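Local coordinates for protein V-type ATP synthase alpha chain (Nanoarchaeum equitans Kin4-M, PDB 5BN3) that is the A subunit of a V-type complex, a member of the ATP synthase alpha/beta family, and binds adenosine-5'-diphosphate and magnesium, at residues E388-T391 and Q392-R396; T506-L509 and M510-I513. One frame throughout, in Å; residues are numbered along the deposited sequence.

Overall arrangement
Both contacts are short-range, each made within a single helix, but not the same one, and they sit in different parts of the subunit. Contact 1 starts the helix 389-395 in the nucleotide-binding domain, beside strands 218-222 and 370-379; the side chain of Thr391 is about 12 Å from the bound adenosine-5'-diphosphate. Contact 2 lies in the first half of helix 503-523 of the C-terminal domain, where Leu509 has its side chain about 14 Å from the same ligand. The centres of contact 1 and contact 2 are about 35 Å apart. The nearest atoms of contact 1 and contact 2 are about 23 Å apart, so the two do not touch. One illustrates how a helix is begun, the other how its surface is organised once under way.

Contact 1. Residues E388-T391 and Q392-R396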
loop_
_atom_site.group_PDB
_atom_site.type_symbol
_atom_site.label_atom_id
_atom_site.label_comp_id
_atom_site.label_asym_id
_atom_site.label_seq_id
_atom_site.Cartn_x
_atom_site.Cartn_y
_atom_site.Cartn_z
ATOM N N GLU A 388 -4.419 -11.828 -4.379
ATOM C CA GLU A 388 -4.882 -11.962 -2.997
ATOM C C GLU A 388 -4.734 -13.405 -2.477
ATOM O O GLU A 388 -4.632 -14.341 -3.273
ATOM C CB GLU A 388 -6.326 -11.449 -2.898
ATOM C CG GLU A 388 -7.336 -12.242 -3.705
ATOM C CD GLU A 388 -7.968 -13.351 -2.898
ATOM O OE1 GLU A 388 -8.559 -14.267 -3.507
ATOM O OE2 GLU A 388 -7.885 -13.301 -1.650
ATOM N N PRO A 389 -4.696 -13.583 -1.139
ATOM C CA PRO A 389 -4.363 -14.879 -0.528
ATOM C C PRO A 389 -5.253 -16.064 -0.919
ATOM O O PRO A 389 -4.715 -17.152 -1.136
ATOM C CB PRO A 389 -4.514 -14.607 0.973
ATOM C CG PRO A 389 -4.238 -13.160 1.115
ATOM C CD PRO A 389 -4.827 -12.526 -0.117
ATOM N N VAL A 390 -6.570 -15.883 -0.976
ATOM C CA VAL A 390 -7.459 -16.998 -1.303
ATOM C C VAL A 390 -7.161 -17.558 -2.693
ATOM O O VAL A 390 -7.003 -18.768 -2.862
ATOM C CB VAL A 390 -8.947 -16.601 -1.198
ATOM C CG1 VAL A 390 -9.839 -17.808 -1.438
ATOM C CG2 VAL A 390 -9.239 -16.012 0.169
ATOM N N THR A 391 -7.072 -16.674 -3.682
ATOM C CA THR A 391 -6.756 -17.096 -5.043
ATOM C C THR A 391 -5.376 -17.742 -5.110
ATOM O O THR A 391 -5.218 -18.821 -5.676
ATOM C CB THR A 391 -6.787 -15.909 -6.024
ATOM O OG1 THR A 391 -8.074 -15.280 -5.985
ATOM C CG2 THR A 391 -6.511 -16.389 -7.437
ATOM N N GLN A 392 -4.376 -17.083 -4.528
ATOM C CA GLN A 392 -2.999 -17.562 -4.620
ATOM C C GLN A 392 -2.771 -18.882 -3.892
ATOM O O GLN A 392 -2.084 -19.762 -4.410
ATOM C CB GLN A 392 -2.015 -16.488 -4.138
ATOM C CG GLN A 392 -1.894 -15.306 -5.096
ATOM C CD GLN A 392 -1.550 -15.745 -6.506
ATOM O OE1 GLN A 392 -0.730 -16.637 -6.702
ATOM N NE2 GLN A 392 -2.194 -15.133 -7.497
ATOM N N ASN A 393 -3.338 -19.023 -2.696
ATOM C CA ASN A 393 -3.271 -20.298 -1.981
ATOM C C ASN A 393 -3.926 -21.427 -2.770
ATOM O O ASN A 393 -3.384 -22.530 -2.861
ATOM C CB ASN A 393 -3.941 -20.188 -0.607
ATOM C CG ASN A 393 -3.108 -19.416 0.394
ATOM O OD1 ASN A 393 -1.904 -19.232 0.212
ATOM N ND2 ASN A 393 -3.745 -18.972 1.472
ATOM N N THR A 394 -5.099 -21.141 -3.328
ATOM C CA THR A 394 -5.846 -22.121 -4.108
ATOM C C THR A 394 -5.061 -22.601 -5.332
ATOM O O THR A 394 -5.104 -23.780 -5.682
ATOM C CB THR A 394 -7.214 -21.548 -4.547
ATOM O OG1 THR A 394 -7.967 -21.160 -3.388
ATOM C CG2 THR A 394 -8.005 -22.576 -5.328
ATOM N N LEU A 395 -4.325 -21.692 -5.965
ATOM C CA LEU A 395 -3.551 -22.037 -7.159
ATOM C C LEU A 395 -2.429 -23.035 -6.878
ATOM O O LEU A 395 -1.952 -23.715 -7.786
ATOM C CB LEU A 395 -2.986 -20.775 -7.821
ATOM C CG LEU A 395 -4.031 -19.850 -8.445
ATOM C CD1 LEU A 395 -3.372 -18.766 -9.287
ATOM C CD2 LEU A 395 -5.010 -20.656 -9.272
ATOM N N ARG A 396 -2.007 -23.131 -5.621
ATOM C CA ARG A 396 -0.971 -24.096 -5.264
ATOM C C ARG A 396 -1.571 -25.423 -4.801
ATOM O O ARG A 396 -0.848 -26.336 -4.399
ATOM C CB ARG A 396 -0.024 -23.511 -4.210
ATOM C CG ARG A 396 0.686 -22.246 -4.680
ATOM C CD ARG A 396 2.012 -22.040 -3.967
ATOM N NE ARG A 396 1.865 -22.036 -2.515
ATOM C CZ ARG A 396 1.494 -20.976 -1.804
ATOM N NH1 ARG A 396 1.226 -19.828 -2.410
ATOM N NH2 ARG A 396 1.391 -21.064 -0.486
#
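Thr394 bonds back to Val390 twice, through its backbone N and through its hydroxyl, in the short helix 389-395. The hydroxyl bond, Thr394 OG1 to Val390 O, is the shorter at 2.6 Å, against 3.1 Å for Thr394 N to the same oxygen, and the two donors arrive from opposite faces of the carbonyl plane. A first torsion of -58° swings OG1 back beside its own backbone N, within range of the preceding turn. Regular i to i+4 backbone bonds flank this pair: Gln392 N to Glu388 O, Asn393 N to Pro389 O at 2.8 Å, and Leu395 N to Thr391 O. Gln392 NE2 adds a side-chain hydrogen bond to Phe386 O, just ahead of the helix.

Capping supplies the second kind of interaction. Glu388 holds the N-cap position, and its carboxylate reaches forward to the first turn. OE1 takes the Thr391 hydroxyl, OG1, at 2.7 Å, together with Thr391 N, both from the same face; OE2 accepts Val390 N at 3.0 Å. The two amides come from well above the carboxylate plane, whereas the hydroxyl lies 22° out of it.

Packing is the third. The Asn393 amide lies beside the Pro389 carbonyl, its CG 3.2 Å from Pro389 O, and the side chain packs on leucines of helix 349-357. Thr391 rests against Val379 and Pro222, and Thr394 against Ala220, which sets the helix on strands 370-379 and 218-222.

Three donors at the helix start thus converge on one carboxylate, an arrangement that would be expected to stabilise its negative charge, with the helix dipole adding to the effect.

Contact 2. Residues T506-L509 and M510-I513; sequences TIEL and MRII
Arg511 reaches back along the surface of helix 503-523, one of the helices of the C-terminal domain, to meet Ile507 and Glu508 on the preceding turn. Its backbone N donates to Ile507 O at 2.9 Å in the regular alpha-helical pattern. CB lies about equally near Ile507 O and Glu508 O, and CG remains 3.5 Å from Ile507 O. From CG to NE the chain is extended, carrying the charged group outward and back toward the preceding turn. CD touches both neighbours, 3.9 Å from Glu508 OE2 and 4.0 Å from Ile507 CG2, and NE then comes within range of that same methyl.

At the tip the guanidinium is met in two ways. Ile507 CG2 lies over the centre of one face, while Glu508 OE2 comes to the edge, in plane, where it forms a salt bridge with a long, weak hydrogen bond from NH1. The Glu508 chain, bent at chi2 (-60°), brings its carboxylate round to this edge, with the carboxylate and guanidinium planes 68° apart.

The other branch of Ile507 turns to Met510, with CD1 4.3 Å from SD, and Met510 continues inward against Phe488 of helix 472-489 and Ile444 of helix 441-458. Glu508 packs on Phe552 and Ile556 of helix 552-562, so the ion pair borders a helix-helix interface. The closest atoms of the ion pair, Arg511 NH1 and Glu508 OE2, are 3.4 Å apart.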
loop_
_atom_site.group_PDB
_atom_site.type_symbol
_atom_site.label_atom_id
_atom_site.label_comp_id
_atom_site.label_asym_id
_atom_site.label_seq_id
_atom_site.Cartn_x
_atom_site.Cartn_y
_atom_site.Cartn_z
ATOM N N THR A 506 -18.156 -29.975 -30.743
ATOM C CA THR A 506 -16.896 -29.318 -30.412
ATOM C C THR A 506 -15.795 -29.653 -31.421
ATOM O O THR A 506 -15.127 -28.754 -31.936
ATOM C CB THR A 506 -16.423 -29.699 -28.997
ATOM O OG1 THR A 506 -17.448 -29.385 -28.046
ATOM C CG2 THR A 506 -15.169 -28.931 -28.644
ATOM N N ILE A 507 -15.616 -30.943 -31.702
ATOM C CA ILE A 507 -14.601 -31.396 -32.652
ATOM C C ILE A 507 -14.875 -30.867 -34.061
ATOM O O ILE A 507 -13.968 -30.371 -34.732
ATOM C CB ILE A 507 -14.510 -32.942 -32.703
ATOM C CG1 ILE A 507 -14.140 -33.522 -31.333
ATOM C CG2 ILE A 507 -13.507 -33.386 -33.754
ATOM C CD1 ILE A 507 -12.935 -32.876 -30.687
ATOM N N GLU A 508 -16.126 -30.975 -34.504
ATOM C CA GLU A 508 -16.511 -30.514 -35.837
ATOM C C GLU A 508 -16.253 -29.027 -36.036
ATOM O O GLU A 508 -15.844 -28.605 -37.116
ATOM C CB GLU A 508 -17.979 -30.838 -36.121
ATOM C CG GLU A 508 -18.222 -32.285 -36.507
ATOM C CD GLU A 508 -17.461 -32.689 -37.756
ATOM O OE1 GLU A 508 -17.633 -32.025 -38.801
ATOM O OE2 GLU A 508 -16.686 -33.666 -37.693
ATOM N N LEU A 509 -16.495 -28.241 -34.990
ATOM C CA LEU A 509 -16.198 -26.814 -35.025
ATOM C C LEU A 509 -14.705 -26.566 -35.219
ATOM O O LEU A 509 -14.313 -25.704 -36.004
ATOM C CB LEU A 509 -16.684 -26.128 -33.745
ATOM C CG LEU A 509 -18.130 -25.634 -33.743
ATOM C CD1 LEU A 509 -18.492 -25.006 -32.407
ATOM C CD2 LEU A 509 -18.326 -24.639 -34.867
ATOM N N MET A 510 -13.881 -27.324 -34.502
ATOM C CA MET A 510 -12.429 -27.207 -34.619
ATOM C C MET A 510 -11.971 -27.575 -36.030
ATOM O O MET A 510 -11.097 -26.921 -36.599
ATOM C CB MET A 510 -11.730 -28.108 -33.591
ATOM C CG MET A 510 -12.082 -27.806 -32.141
ATOM S SD MET A 510 -11.277 -28.905 -30.954
ATOM C CE MET A 510 -9.559 -28.480 -31.231
ATOM N N ARG A 511 -12.577 -28.617 -36.589
ATOM C CA ARG A 511 -12.199 -29.117 -37.909
ATOM C C ARG A 511 -12.541 -28.150 -39.039
ATOM O O ARG A 511 -11.744 -27.960 -39.955
ATOM C CB ARG A 511 -12.839 -30.485 -38.164
ATOM C CG ARG A 511 -12.131 -31.629 -37.457
ATOM C CD ARG A 511 -12.854 -32.949 -37.651
ATOM N NE ARG A 511 -12.107 -34.057 -37.063
ATOM C CZ ARG A 511 -12.650 -35.202 -36.664
ATOM N NH1 ARG A 511 -13.957 -35.396 -36.781
ATOM N NH2 ARG A 511 -11.887 -36.150 -36.141
ATOM N N ILE A 512 -13.718 -27.535 -38.970
ATOM C CA ILE A 512 -14.139 -26.595 -40.007
ATOM C C ILE A 512 -13.374 -25.269 -39.921
ATOM O O ILE A 512 -13.080 -24.649 -40.945
ATOM C CB ILE A 512 -15.673 -26.374 -39.995
ATOM C CG1 ILE A 512 -16.113 -25.547 -41.204
ATOM C CG2 ILE A 512 -16.124 -25.713 -38.702
ATOM C CD1 ILE A 512 -15.741 -26.168 -42.529
ATOM N N ILE A 513 -13.038 -24.851 -38.704
ATOM C CA ILE A 513 -12.214 -23.663 -38.502
ATOM C C ILE A 513 -10.805 -23.912 -39.042
ATOM O O ILE A 513 -10.237 -23.070 -39.738
ATOM C CB ILE A 513 -12.136 -23.271 -37.006
ATOM C CG1 ILE A 513 -13.480 -22.717 -36.525
ATOM C CG2 ILE A 513 -11.056 -22.232 -36.775
ATOM C CD1 ILE A 513 -13.519 -22.419 -35.036
#